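PDB 4CGS: polymerase subunit PA from Dhori virus, which probably binds RNA as part of the viral polymerase, the chain here being its N-terminal domain, which corresponds to the cap-snatching domain of influenza virus. Local coordinates for residues K9-E14 with V151-E156; I36-K41 with N63-P68; P58-N63 with P88-L93; K76-I81 with K94-V99; R84-D89 with G98-V103. All blocks are in the same frame, centred on the assembly; numbering follows the deposited sequence.

Five contacts in one small alpha/beta domain show how chemistry follows place. Interaction 1 ties the N-terminal loop to helix 140-157, and interaction 2 joins helix 31-44 to a turn; the two touch through Ile11, Ile153, Cys39 and Ile40. Interactions 3, 4 and 5 gather round the mixed sheet: 3 pairs two of its strands, while 4 and 5 both reach strand 97-104. Interaction 4 is a surface contact, where an arginine meets a helix end; the other four are partly buried. Single carboxylates accept N-H groups in 1, 2 and 5, whereas 3 adds an Arg-Asp salt bridge to its regular strand pairing. Interactions 3 and 5 share Pro88 and Asp89.

Interaction 1: residues K9-E14 with V151-E156; sequences KSISSE and VTIYNE
The loop leading into helix 13-18 runs up against helix 140-157 at Ser10, where Ser10 CA lies 5.5 Å from Ile153 CA. This is loop-to-helix packing of the N-terminal segment, in which the Glu156 carboxylate accepts two successive backbone N-H groups. Glu156, extended and with its CG anti to the backbone N (chi1 178°), stretches from the helix to the bend of the loop. Its OE2 takes the amide of Lys9 through the syn lone pair, with 2.8 Å between Glu156 OE2 and Lys9 N. Its OE1 accepts twice, from Ser10 N at 2.9 Å on the syn side and from Ser10 OG on the anti side. Three bonds on one flat group fix its rotation and hold the loop's amides against the helix. Beside the polar grip the contact turns apolar. Ser10 CB rests 3.8 Å from Ile153 CB, and Ile11 CD1 lies 3.6 Å from Ile153 CD1, the two chains crossing at a slant where Cys39 and Ile40 of helix 31-44 add to the same packing. Just beyond, Ser12 is the N-cap of helix 13-18. The shortest bond is the hydroxyl one, Ser10 OG to Glu156 OE1, at 2.6 Å.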
# COMPACT_ATOMS: atom_id res chain seq x y z
N LYS A 9 -15.96 -7.21 2.10
CA LYS A 9 -15.67 -8.34 2.95
C LYS A 9 -14.16 -8.56 3.05
O LYS A 9 -13.67 -9.01 4.05
CB LYS A 9 -16.30 -9.61 2.39
CG LYS A 9 -16.30 -10.84 3.29
CD LYS A 9 -16.76 -12.09 2.53
CE LYS A 9 -17.79 -12.94 3.27
NZ LYS A 9 -17.10 -13.78 4.29
N SER A 10 -13.46 -8.25 1.96
CA SER A 10 -12.04 -8.50 1.89
C SER A 10 -11.15 -7.55 2.64
O SER A 10 -9.89 -7.75 2.65
CB SER A 10 -11.60 -8.55 0.41
OG SER A 10 -12.30 -9.46 -0.39
N ILE A 11 -11.72 -6.46 3.17
CA ILE A 11 -10.96 -5.51 3.98
C ILE A 11 -11.29 -5.81 5.42
O ILE A 11 -12.45 -5.95 5.81
CB ILE A 11 -11.35 -4.07 3.64
CG1 ILE A 11 -10.99 -3.66 2.19
CG2 ILE A 11 -10.67 -3.09 4.62
CD1 ILE A 11 -9.52 -3.86 1.84
N SER A 12 -10.25 -5.94 6.23
CA SER A 12 -10.56 -6.21 7.67
C SER A 12 -11.30 -5.05 8.37
O SER A 12 -11.13 -3.87 8.02
CB SER A 12 -9.29 -6.53 8.45
OG SER A 12 -8.52 -5.34 8.67
N SER A 13 -12.13 -5.36 9.34
CA SER A 13 -12.82 -4.37 10.07
C SER A 13 -11.87 -3.39 10.71
O SER A 13 -12.17 -2.20 10.75
CB SER A 13 -13.76 -5.01 11.12
OG SER A 13 -14.74 -5.81 10.53
N GLU A 14 -10.74 -3.88 11.19
CA GLU A 14 -9.79 -2.96 11.91
C GLU A 14 -9.07 -2.03 10.98
O GLU A 14 -8.84 -0.88 11.35
CB GLU A 14 -8.87 -3.75 12.84
CG GLU A 14 -7.97 -4.79 12.18
CD GLU A 14 -8.54 -6.19 11.96
OE1 GLU A 14 -9.78 -6.33 11.91
OE2 GLU A 14 -7.68 -7.11 11.86
N VAL A 151 -6.06 -10.20 -5.62
CA VAL A 151 -6.98 -11.01 -6.38
C VAL A 151 -8.24 -11.30 -5.60
O VAL A 151 -9.34 -11.41 -6.24
CB VAL A 151 -6.27 -12.32 -6.79
CG1 VAL A 151 -7.33 -13.42 -7.08
CG2 VAL A 151 -5.18 -12.03 -7.86
N THR A 152 -8.17 -11.46 -4.32
CA THR A 152 -9.35 -11.66 -3.51
C THR A 152 -10.28 -10.44 -3.56
O THR A 152 -11.50 -10.57 -3.83
CB THR A 152 -8.97 -11.96 -2.03
OG1 THR A 152 -8.17 -13.13 -2.00
CG2 THR A 152 -10.18 -12.18 -1.18
N ILE A 153 -9.76 -9.26 -3.30
CA ILE A 153 -10.60 -8.07 -3.37
C ILE A 153 -11.05 -7.72 -4.78
O ILE A 153 -12.20 -7.32 -5.01
CB ILE A 153 -10.00 -6.87 -2.66
CG1 ILE A 153 -11.06 -5.75 -2.49
CG2 ILE A 153 -8.67 -6.36 -3.20
CD1 ILE A 153 -10.83 -4.79 -1.36
N TYR A 154 -10.23 -7.97 -5.78
CA TYR A 154 -10.61 -7.80 -7.19
C TYR A 154 -11.80 -8.69 -7.51
O TYR A 154 -12.80 -8.24 -8.07
CB TYR A 154 -9.44 -8.17 -8.06
CG TYR A 154 -9.69 -8.09 -9.53
CD1 TYR A 154 -9.84 -6.95 -10.19
CD2 TYR A 154 -9.65 -9.26 -10.30
CE1 TYR A 154 -9.98 -6.90 -11.59
CE2 TYR A 154 -9.87 -9.22 -11.65
CZ TYR A 154 -10.03 -8.02 -12.31
OH TYR A 154 -10.19 -8.00 -13.68
N ASN A 155 -11.69 -9.97 -7.20
CA ASN A 155 -12.80 -10.90 -7.46
C ASN A 155 -14.07 -10.56 -6.68
O ASN A 155 -15.17 -10.77 -7.19
CB ASN A 155 -12.34 -12.33 -7.32
CG ASN A 155 -11.55 -12.75 -8.51
OD1 ASN A 155 -12.02 -12.53 -9.65
ND2 ASN A 155 -10.36 -13.36 -8.26
N GLU A 156 -13.95 -10.05 -5.48
CA GLU A 156 -15.13 -9.56 -4.73
C GLU A 156 -15.74 -8.36 -5.44
O GLU A 156 -16.96 -8.26 -5.59
CB GLU A 156 -14.75 -9.16 -3.29
CG GLU A 156 -15.99 -8.62 -2.57
CD GLU A 156 -15.72 -8.08 -1.19
OE1 GLU A 156 -14.56 -8.14 -0.69
OE2 GLU A 156 -16.72 -7.60 -0.59

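Interaction 2: residues I36-K41 with N63-P68; sequences IVECIK and NMWTPP
Met64 and Trp65, the two central residues of a type II beta turn from Asn63 to Thr66, reach from the turn to helix 31-44. Trp65 uses its indole N-H: NE1 donates to Glu38 OE2 at 2.8 Å with an angle of 166° at the hydrogen, and the oxygen lies close to the ring plane. The carboxylate is met on its anti side, tilted out of its own plane, which is turned 55° from that of the ring. Glu38 gets there because its chain is extended from a CG placed anti to the backbone N (chi1 -167°). The same OE2 also bonds to Ser22 OG, so two donors share the oxygen. Within the fold the turn links strand 57-62 to helix 68-78; Thr66 N closes it on Asn63 O, and Thr66 OG1 donates to the same Asn63 O at 2.7 Å. At the far end of the indole, Cys39 SG sits 4.1 Å from Trp65 CH2, near the ring plane, in a sulfur-aromatic contact at the edge. Tyr42 stacks on the indole as well. Met64, fully extended, drives its thioether end between turn and helix. Its CE comes within 3.5 Å of Glu38 O and lies over the rim of one Trp65 ring face, while the aliphatic chain of Lys41 passes obliquely by, with CG 3.8 Å from Met64 SD.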
# COMPACT_ATOMS: atom_id res chain seq x y z
N ILE A 36 -11.71 2.62 -0.21
CA ILE A 36 -11.37 1.25 -0.47
C ILE A 36 -10.00 1.11 -1.02
O ILE A 36 -9.23 0.27 -0.55
CB ILE A 36 -12.43 0.59 -1.39
CG1 ILE A 36 -13.80 0.51 -0.63
CG2 ILE A 36 -11.99 -0.81 -1.81
CD1 ILE A 36 -15.00 0.15 -1.48
N VAL A 37 -9.65 1.88 -2.03
CA VAL A 37 -8.28 1.86 -2.56
C VAL A 37 -7.22 2.16 -1.50
O VAL A 37 -6.18 1.49 -1.46
CB VAL A 37 -8.12 2.72 -3.81
CG1 VAL A 37 -6.66 2.83 -4.24
CG2 VAL A 37 -8.97 2.15 -4.94
N GLU A 38 -7.52 3.09 -0.61
CA GLU A 38 -6.52 3.46 0.45
C GLU A 38 -6.37 2.31 1.43
O GLU A 38 -5.27 1.99 1.88
CB GLU A 38 -6.97 4.75 1.14
CG GLU A 38 -5.88 5.38 2.01
CD GLU A 38 -6.26 6.72 2.57
OE1 GLU A 38 -7.18 7.38 2.07
OE2 GLU A 38 -5.64 7.09 3.60
N CYS A 39 -7.46 1.63 1.72
CA CYS A 39 -7.38 0.45 2.56
C CYS A 39 -6.67 -0.70 1.88
O CYS A 39 -5.96 -1.47 2.51
CB CYS A 39 -8.75 -0.04 3.02
SG CYS A 39 -9.61 1.02 4.21
N ILE A 40 -6.82 -0.84 0.57
CA ILE A 40 -6.06 -1.81 -0.22
C ILE A 40 -4.57 -1.49 -0.09
O ILE A 40 -3.74 -2.38 0.14
CB ILE A 40 -6.52 -1.85 -1.68
CG1 ILE A 40 -7.95 -2.47 -1.80
CG2 ILE A 40 -5.54 -2.68 -2.55
CD1 ILE A 40 -8.54 -2.40 -3.20
N LYS A 41 -4.21 -0.20 -0.29
CA LYS A 41 -2.83 0.22 -0.17
C LYS A 41 -2.26 -0.12 1.20
O LYS A 41 -1.16 -0.65 1.31
CB LYS A 41 -2.75 1.69 -0.42
CG LYS A 41 -1.35 2.29 -0.29
CD LYS A 41 -1.42 3.78 -0.51
CE LYS A 41 -0.14 4.50 -0.18
NZ LYS A 41 -0.27 5.94 -0.65
N ASN A 63 5.06 3.49 7.88
CA ASN A 63 4.75 4.90 8.18
C ASN A 63 3.31 5.24 7.76
O ASN A 63 2.77 6.23 8.24
CB ASN A 63 5.71 5.84 7.41
CG ASN A 63 7.11 5.82 7.84
OD1 ASN A 63 8.00 5.96 6.99
ND2 ASN A 63 7.35 5.64 9.12
N MET A 64 2.69 4.54 6.82
CA MET A 64 1.36 4.89 6.40
C MET A 64 0.41 4.89 7.57
O MET A 64 0.46 4.01 8.44
CB MET A 64 0.86 3.95 5.34
CG MET A 64 -0.45 4.34 4.78
SD MET A 64 -0.95 3.26 3.40
CE MET A 64 -2.62 3.84 3.11
N TRP A 65 -0.41 5.91 7.61
CA TRP A 65 -1.40 6.17 8.69
C TRP A 65 -0.77 6.45 10.05
O TRP A 65 -1.48 6.37 11.06
CB TRP A 65 -2.46 5.06 8.74
CG TRP A 65 -3.37 5.03 7.56
CD1 TRP A 65 -3.56 5.94 6.52
CD2 TRP A 65 -4.28 3.94 7.27
NE1 TRP A 65 -4.52 5.49 5.67
CE2 TRP A 65 -5.02 4.32 6.08
CE3 TRP A 65 -4.63 2.76 7.91
CZ2 TRP A 65 -5.98 3.49 5.55
CZ3 TRP A 65 -5.61 1.98 7.38
CH2 TRP A 65 -6.26 2.32 6.22
N THR A 66 0.48 6.91 10.07
CA THR A 66 1.10 7.50 11.20
C THR A 66 1.37 8.97 10.94
O THR A 66 1.43 9.41 9.76
CB THR A 66 2.39 6.81 11.63
OG1 THR A 66 3.46 7.19 10.72
CG2 THR A 66 2.19 5.25 11.70
N PRO A 67 1.43 9.78 11.98
CA PRO A 67 1.70 11.22 11.76
C PRO A 67 3.00 11.49 11.11
O PRO A 67 3.90 10.78 11.38
CB PRO A 67 1.65 11.80 13.19
CG PRO A 67 0.88 10.83 14.00
CD PRO A 67 1.11 9.47 13.40
N PRO A 68 3.06 12.46 10.17
CA PRO A 68 4.38 12.68 9.50
C PRO A 68 5.50 13.01 10.45
O PRO A 68 6.63 12.62 10.21
CB PRO A 68 4.08 13.81 8.49
CG PRO A 68 2.59 13.79 8.32
CD PRO A 68 1.97 13.25 9.59

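Interaction 3: residues P58-N63 with P88-L93; sequences PRYIVN and PDLLDL
Arg59 spans the gap to Asp92 with its whole length. From CB the chain runs straight, CG anti to the backbone N (chi1 174°), and CG already passes 3.6 Å from Asp92 OD1. CD follows at 3.9 Å from Asp92 OD1, and NE then donates to that oxygen at 3.1 Å, nearly in the guanidinium plane but from above the plane of the carboxylate. Beyond CZ, at the tip, NH2 reaches Asp92 OD2 at 2.9 Å on its syn side, tilted from both planes. The salt bridge is therefore side-on, one nitrogen to each oxygen, with the two planes 49° apart. Over the centre of the guanidinium lies the hydroxyl of Tyr60, whose ring carbon CE1 is also 3.7 Å from Asp92 CB; Tyr137 bonds to both Tyr60 OH and Asp92 OD2. On the same face of the sheet, Leu90 CD2 fits between the Tyr60 ring and Val62 CG2. On the other face Ile61 sits beside Leu91, and its CD1 meets the end of Leu93. Leu93 N bonds to Arg59 O, and Asn63 N to Asp89 O at 2.7 Å. Between them Ile61 and Leu91 exchange N-H...O bonds in both directions, flanked by the non-hydrogen-bonded pairs Tyr60-Asp92 and Val62-Leu90, the antiparallel pairing by which strands 57-62 and 90-92 join in the mixed sheet.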
# COMPACT_ATOMS: atom_id res chain seq x y z
N PRO A 58 11.37 -6.85 13.18
CA PRO A 58 10.69 -6.56 11.90
C PRO A 58 11.63 -5.82 10.94
O PRO A 58 12.32 -4.87 11.30
CB PRO A 58 9.48 -5.67 12.37
CG PRO A 58 9.12 -6.25 13.71
CD PRO A 58 10.44 -6.66 14.33
N ARG A 59 11.60 -6.28 9.70
CA ARG A 59 12.37 -5.65 8.61
C ARG A 59 11.89 -4.27 8.30
O ARG A 59 12.64 -3.43 7.86
CB ARG A 59 12.37 -6.55 7.41
CG ARG A 59 13.01 -5.96 6.17
CD ARG A 59 13.01 -7.02 5.09
NE ARG A 59 13.33 -6.45 3.77
CZ ARG A 59 13.32 -7.07 2.62
NH1 ARG A 59 12.90 -8.30 2.54
NH2 ARG A 59 13.58 -6.39 1.52
N TYR A 60 10.59 -4.04 8.44
CA TYR A 60 9.95 -2.83 7.99
C TYR A 60 9.36 -2.03 9.10
O TYR A 60 8.90 -2.61 10.10
CB TYR A 60 8.78 -3.16 7.04
CG TYR A 60 9.24 -3.78 5.75
CD1 TYR A 60 9.63 -3.00 4.64
CD2 TYR A 60 9.33 -5.17 5.60
CE1 TYR A 60 10.02 -3.59 3.45
CE2 TYR A 60 9.71 -5.75 4.42
CZ TYR A 60 10.05 -4.96 3.33
OH TYR A 60 10.44 -5.62 2.16
N ILE A 61 9.41 -0.72 8.96
CA ILE A 61 8.59 0.22 9.72
C ILE A 61 7.52 0.75 8.80
O ILE A 61 7.83 1.23 7.72
CB ILE A 61 9.44 1.40 10.27
CG1 ILE A 61 10.53 0.83 11.21
CG2 ILE A 61 8.57 2.41 10.97
CD1 ILE A 61 11.59 1.88 11.63
N VAL A 62 6.26 0.61 9.16
CA VAL A 62 5.18 1.13 8.35
C VAL A 62 4.88 2.52 8.78
O VAL A 62 4.45 2.73 9.92
CB VAL A 62 3.88 0.22 8.44
CG1 VAL A 62 2.73 0.88 7.67
CG2 VAL A 62 4.14 -1.20 7.92
N ASN A 63 5.06 3.49 7.88
CA ASN A 63 4.75 4.90 8.18
C ASN A 63 3.31 5.24 7.76
O ASN A 63 2.77 6.23 8.24
CB ASN A 63 5.71 5.84 7.41
CG ASN A 63 7.11 5.82 7.84
OD1 ASN A 63 8.00 5.96 6.99
ND2 ASN A 63 7.35 5.64 9.12
N PRO A 88 7.99 8.04 2.89
CA PRO A 88 7.76 6.68 2.37
C PRO A 88 6.72 5.94 3.18
O PRO A 88 6.67 6.08 4.42
CB PRO A 88 9.15 6.04 2.45
CG PRO A 88 10.10 7.20 2.58
CD PRO A 88 9.40 8.25 3.26
N ASP A 89 5.97 5.07 2.53
CA ASP A 89 4.98 4.23 3.20
C ASP A 89 5.57 3.20 4.15
O ASP A 89 5.01 2.90 5.20
CB ASP A 89 4.06 3.57 2.12
CG ASP A 89 3.33 4.59 1.32
OD1 ASP A 89 2.61 5.42 1.99
OD2 ASP A 89 3.40 4.57 0.09
N LEU A 90 6.76 2.69 3.79
CA LEU A 90 7.51 1.83 4.65
C LEU A 90 9.01 2.21 4.62
O LEU A 90 9.51 2.73 3.63
CB LEU A 90 7.40 0.32 4.30
CG LEU A 90 6.06 -0.31 4.05
CD1 LEU A 90 5.65 -0.18 2.58
CD2 LEU A 90 6.03 -1.77 4.52
N LEU A 91 9.73 1.93 5.71
CA LEU A 91 11.15 1.90 5.74
C LEU A 91 11.61 0.44 5.70
O LEU A 91 11.16 -0.34 6.54
CB LEU A 91 11.69 2.63 6.93
CG LEU A 91 11.28 4.06 7.20
CD1 LEU A 91 11.98 4.59 8.44
CD2 LEU A 91 11.47 4.92 5.95
N ASP A 92 12.49 0.07 4.76
CA ASP A 92 13.02 -1.25 4.65
C ASP A 92 14.39 -1.21 5.33
O ASP A 92 15.33 -0.61 4.79
CB ASP A 92 13.15 -1.62 3.19
CG ASP A 92 13.77 -2.98 2.96
OD1 ASP A 92 14.38 -3.57 3.86
OD2 ASP A 92 13.63 -3.50 1.81
N LEU A 93 14.48 -1.77 6.53
CA LEU A 93 15.70 -1.66 7.32
C LEU A 93 16.80 -2.63 6.85
O LEU A 93 18.01 -2.51 7.21
CB LEU A 93 15.37 -1.89 8.78
CG LEU A 93 14.25 -1.02 9.38
CD1 LEU A 93 14.09 -1.26 10.88
CD2 LEU A 93 14.57 0.45 9.08

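Interaction 4: residues K76-I81 with K94-V99; sequences KRQNLI and KERKGV
Gln78 O is gripped by both terminal nitrogens of Arg96, NH2 at 2.8 Å and NH1 at 3.0 Å. It belongs to the Schellman motif that ends helix 68-78, with Asn79 at positive phi. The guanidinium approaches end-on and in the carbonyl plane, so the two N-H groups converge on one atom; both bonds are consequently bent, with an angle of 144° at the NH2 hydrogen and a smaller one at that of NH1. A positive charge beside the carbonyl end of a helix would be expected to interact favourably with its dipole. Arg96 itself comes from the turn that joins strand 90-92 to strand 97-104, where it and Lys97 face Asp92 in a G1 beta bulge. Its chain folds back at chi2 and chi3 (-76° and -58°), which swings the guanidinium round onto the helix end. Leu80 supplies the apolar floor: its CD2 lies over the centre of one guanidinium face, 3.4 Å from Arg96 CZ, and Leu80 CG lies 3.7 Å from Arg96 NH2. The leucine also packs on Leu91 and Leu93, so a buried side chain carries a charged group on the surface. Water 1 adds a bridge, donating to Gln78 OE1 at 2.7 Å and accepting from Arg96 NH1 at 3.3 Å in a weak bond.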
# COMPACT_ATOMS: atom_id res chain seq x y z
N LYS A 76 14.78 9.70 11.16
CA LYS A 76 15.96 10.26 11.84
C LYS A 76 16.64 9.19 12.69
O LYS A 76 17.89 9.07 12.64
CB LYS A 76 15.61 11.48 12.66
CG LYS A 76 15.34 12.70 11.81
CD LYS A 76 15.00 13.93 12.67
CE LYS A 76 14.69 15.15 11.82
NZ LYS A 76 15.82 16.11 11.65
N ARG A 77 15.85 8.41 13.44
CA ARG A 77 16.39 7.35 14.32
C ARG A 77 17.13 6.25 13.47
O ARG A 77 18.18 5.72 13.87
CB ARG A 77 15.30 6.69 15.13
CG ARG A 77 15.88 5.78 16.24
CD ARG A 77 14.86 5.39 17.32
NE ARG A 77 15.34 4.23 18.09
CZ ARG A 77 16.03 4.24 19.24
NH1 ARG A 77 16.38 5.37 19.87
NH2 ARG A 77 16.38 3.08 19.77
N GLN A 78 16.61 5.92 12.29
CA GLN A 78 17.22 4.92 11.42
C GLN A 78 18.25 5.49 10.46
O GLN A 78 18.86 4.77 9.69
CB GLN A 78 16.19 4.18 10.56
CG GLN A 78 15.23 3.38 11.45
CD GLN A 78 15.88 2.22 12.12
OE1 GLN A 78 16.88 1.70 11.62
NE2 GLN A 78 15.31 1.76 13.21
N ASN A 79 18.42 6.80 10.47
CA ASN A 79 19.25 7.48 9.47
C ASN A 79 18.89 7.10 8.04
O ASN A 79 19.77 6.86 7.25
CB ASN A 79 20.74 7.23 9.77
CG ASN A 79 21.66 8.19 9.03
OD1 ASN A 79 21.29 9.38 8.79
ND2 ASN A 79 22.84 7.72 8.65
N LEU A 80 17.58 7.08 7.78
CA LEU A 80 17.03 6.85 6.44
C LEU A 80 16.22 8.06 6.10
O LEU A 80 15.10 8.25 6.56
CB LEU A 80 16.15 5.62 6.38
CG LEU A 80 16.85 4.32 6.55
CD1 LEU A 80 15.77 3.26 6.82
CD2 LEU A 80 17.74 3.97 5.36
N ILE A 81 16.86 8.99 5.37
CA ILE A 81 16.33 10.35 5.18
C ILE A 81 15.99 10.54 3.70
O ILE A 81 16.70 10.05 2.79
CB ILE A 81 17.38 11.41 5.55
CG1 ILE A 81 18.06 11.09 6.93
CG2 ILE A 81 16.69 12.81 5.59
CD1 ILE A 81 17.14 10.94 8.13
N LYS A 94 16.43 -3.61 6.04
CA LYS A 94 17.44 -4.56 5.45
C LYS A 94 18.12 -3.90 4.31
O LYS A 94 19.37 -3.83 4.29
CB LYS A 94 16.76 -5.86 5.06
CG LYS A 94 17.68 -6.79 4.33
CD LYS A 94 16.88 -7.97 3.81
CE LYS A 94 17.75 -8.93 3.02
NZ LYS A 94 16.86 -9.95 2.44
N GLU A 95 17.36 -3.43 3.36
CA GLU A 95 17.89 -2.82 2.13
C GLU A 95 18.26 -1.34 2.31
O GLU A 95 18.95 -0.77 1.44
CB GLU A 95 16.92 -3.02 0.96
CG GLU A 95 16.70 -4.49 0.62
CD GLU A 95 17.95 -5.21 0.23
OE1 GLU A 95 18.87 -4.55 -0.26
OE2 GLU A 95 17.98 -6.45 0.41
N ARG A 96 17.81 -0.71 3.41
CA ARG A 96 18.08 0.71 3.67
C ARG A 96 17.41 1.54 2.55
O ARG A 96 18.06 2.37 1.92
CB ARG A 96 19.58 1.02 3.79
CG ARG A 96 20.31 0.11 4.75
CD ARG A 96 19.96 0.54 6.19
NE ARG A 96 20.36 1.96 6.39
CZ ARG A 96 20.04 2.69 7.45
NH1 ARG A 96 19.30 2.16 8.38
NH2 ARG A 96 20.38 4.00 7.50
N LYS A 97 16.11 1.32 2.38
CA LYS A 97 15.35 1.97 1.32
C LYS A 97 14.04 2.50 1.93
O LYS A 97 13.52 1.89 2.90
CB LYS A 97 14.97 1.01 0.21
CG LYS A 97 16.05 0.24 -0.52
CD LYS A 97 16.77 1.03 -1.55
CE LYS A 97 17.91 0.29 -2.19
NZ LYS A 97 18.71 1.19 -3.04
N GLY A 98 13.50 3.54 1.32
CA GLY A 98 12.16 3.97 1.57
C GLY A 98 11.28 3.36 0.49
O GLY A 98 11.61 3.45 -0.69
N VAL A 99 10.17 2.80 0.89
CA VAL A 99 9.26 2.12 -0.01
C VAL A 99 7.98 2.92 -0.13
O VAL A 99 7.34 3.22 0.85
CB VAL A 99 8.97 0.67 0.47
CG1 VAL A 99 8.05 -0.04 -0.54
CG2 VAL A 99 10.25 -0.11 0.71
O HOH W 1 19.56 2.16 11.68

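Interaction 5: residues R84-D89 with G98-V103; sequences RPNVPD and GVYVKV
Pro88 and Tyr100 make the tight half of this contact. With Tyr100 CG anti to the carbonyl carbon (chi1 -57°), the ring lies alongside the proline, and Pro88 CA stands over its face 4.0 Å from the Tyr100 centroid in a CH-pi contact. Pro88 CG continues the overlap toward the phenol end, 3.9 Å from Tyr100 CZ, while Pro88 CB closes on Gly98 CA at 3.8 Å, where the glycine leaves room for the proline ring. Asp89 also ties the loop to the strand: its OD2 accepts from Val101 N at 2.9 Å through the anti lone pair, an almost straight bond (174°), while Asp89 N makes a weak bond to Val99 O. The Arg84-Asn86 end is looser and wetter. Arg84, whose side chain crosses that of Tyr100 at about a right angle, brings CG to 3.4 Å from Tyr100 OH. Asn86 O lies at the ring edge, but Asn86 ND2 is off the plane, on the side away from Pro88 CA and 3.8 Å from Tyr100 CD2. Water 2, in the ring plane, donates to Asn86 O at 2.7 Å and to Tyr100 OH at 2.9 Å. Glu119 pairs with both Arg84 NH2 and the tyrosine hydroxyl. The loop leaves helix 68-78, whose Met75 packs on Pro88, and enters strand 90-92, while Val101 packs on helix 31-44 and Tyr100 stacks on Phe121 of strand 119-125.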
# COMPACT_ATOMS: atom_id res chain seq x y z
N ARG A 84 11.20 13.89 -0.43
CA ARG A 84 9.92 14.08 -1.05
C ARG A 84 8.97 14.77 -0.09
O ARG A 84 9.12 14.67 1.12
CB ARG A 84 9.30 12.74 -1.48
CG ARG A 84 10.19 11.88 -2.31
CD ARG A 84 10.59 12.43 -3.65
NE ARG A 84 11.41 11.46 -4.40
CZ ARG A 84 11.73 11.63 -5.67
NH1 ARG A 84 11.44 12.78 -6.29
NH2 ARG A 84 12.40 10.65 -6.28
N PRO A 85 7.92 15.44 -0.59
CA PRO A 85 6.89 16.03 0.29
C PRO A 85 6.21 15.00 1.18
O PRO A 85 5.90 15.28 2.31
CB PRO A 85 5.86 16.63 -0.68
CG PRO A 85 6.66 16.89 -1.93
CD PRO A 85 7.74 15.84 -2.00
N ASN A 86 5.94 13.84 0.58
CA ASN A 86 5.29 12.69 1.24
C ASN A 86 6.35 11.68 1.73
O ASN A 86 7.31 11.38 1.04
CB ASN A 86 4.41 11.96 0.16
CG ASN A 86 5.17 11.69 -1.20
OD1 ASN A 86 5.78 12.63 -1.87
ND2 ASN A 86 5.05 10.45 -1.68
N VAL A 87 6.17 11.20 2.96
CA VAL A 87 7.11 10.26 3.56
C VAL A 87 6.90 8.86 2.95
O VAL A 87 5.86 8.50 2.44
CB VAL A 87 7.00 10.17 5.12
CG1 VAL A 87 7.09 11.54 5.73
CG2 VAL A 87 5.71 9.48 5.55
N PRO A 88 7.99 8.04 2.89
CA PRO A 88 7.76 6.68 2.37
C PRO A 88 6.72 5.94 3.18
O PRO A 88 6.67 6.08 4.42
CB PRO A 88 9.15 6.04 2.45
CG PRO A 88 10.10 7.20 2.58
CD PRO A 88 9.40 8.25 3.26
N ASP A 89 5.97 5.07 2.53
CA ASP A 89 4.98 4.23 3.20
C ASP A 89 5.57 3.20 4.15
O ASP A 89 5.01 2.90 5.20
CB ASP A 89 4.06 3.57 2.12
CG ASP A 89 3.33 4.59 1.32
OD1 ASP A 89 2.61 5.42 1.99
OD2 ASP A 89 3.40 4.57 0.09
N GLY A 98 13.50 3.54 1.32
CA GLY A 98 12.16 3.97 1.57
C GLY A 98 11.28 3.36 0.49
O GLY A 98 11.61 3.45 -0.69
N VAL A 99 10.17 2.80 0.89
CA VAL A 99 9.26 2.12 -0.01
C VAL A 99 7.98 2.92 -0.13
O VAL A 99 7.34 3.22 0.85
CB VAL A 99 8.97 0.67 0.47
CG1 VAL A 99 8.05 -0.04 -0.54
CG2 VAL A 99 10.25 -0.11 0.71
N TYR A 100 7.57 3.19 -1.37
CA TYR A 100 6.30 3.86 -1.65
C TYR A 100 5.43 2.80 -2.33
O TYR A 100 5.93 2.07 -3.19
CB TYR A 100 6.49 5.04 -2.54
CG TYR A 100 7.47 6.11 -2.03
CD1 TYR A 100 8.79 5.95 -2.28
CD2 TYR A 100 7.04 7.23 -1.30
CE1 TYR A 100 9.75 6.86 -1.85
CE2 TYR A 100 8.01 8.19 -0.85
CZ TYR A 100 9.33 7.96 -1.18
OH TYR A 100 10.33 8.87 -0.76
N VAL A 101 4.15 2.74 -1.97
CA VAL A 101 3.21 1.77 -2.57
C VAL A 101 2.17 2.55 -3.37
O VAL A 101 1.55 3.49 -2.84
CB VAL A 101 2.55 0.95 -1.49
CG1 VAL A 101 1.49 0.00 -2.05
CG2 VAL A 101 3.58 0.15 -0.71
N LYS A 102 1.96 2.12 -4.59
CA LYS A 102 0.96 2.65 -5.46
C LYS A 102 0.06 1.53 -6.00
O LYS A 102 0.56 0.55 -6.58
CB LYS A 102 1.66 3.51 -6.60
CG LYS A 102 2.41 4.80 -6.18
CD LYS A 102 2.68 5.76 -7.36
CE LYS A 102 3.13 7.17 -6.93
NZ LYS A 102 3.13 8.25 -8.01
N VAL A 103 -1.24 1.70 -5.87
CA VAL A 103 -2.23 0.79 -6.37
C VAL A 103 -2.89 1.39 -7.61
O VAL A 103 -3.45 2.47 -7.60
CB VAL A 103 -3.33 0.47 -5.32
CG1 VAL A 103 -4.38 -0.47 -5.90
CG2 VAL A 103 -2.68 -0.06 -4.06
O HOH W 2 10.00 11.06 1.17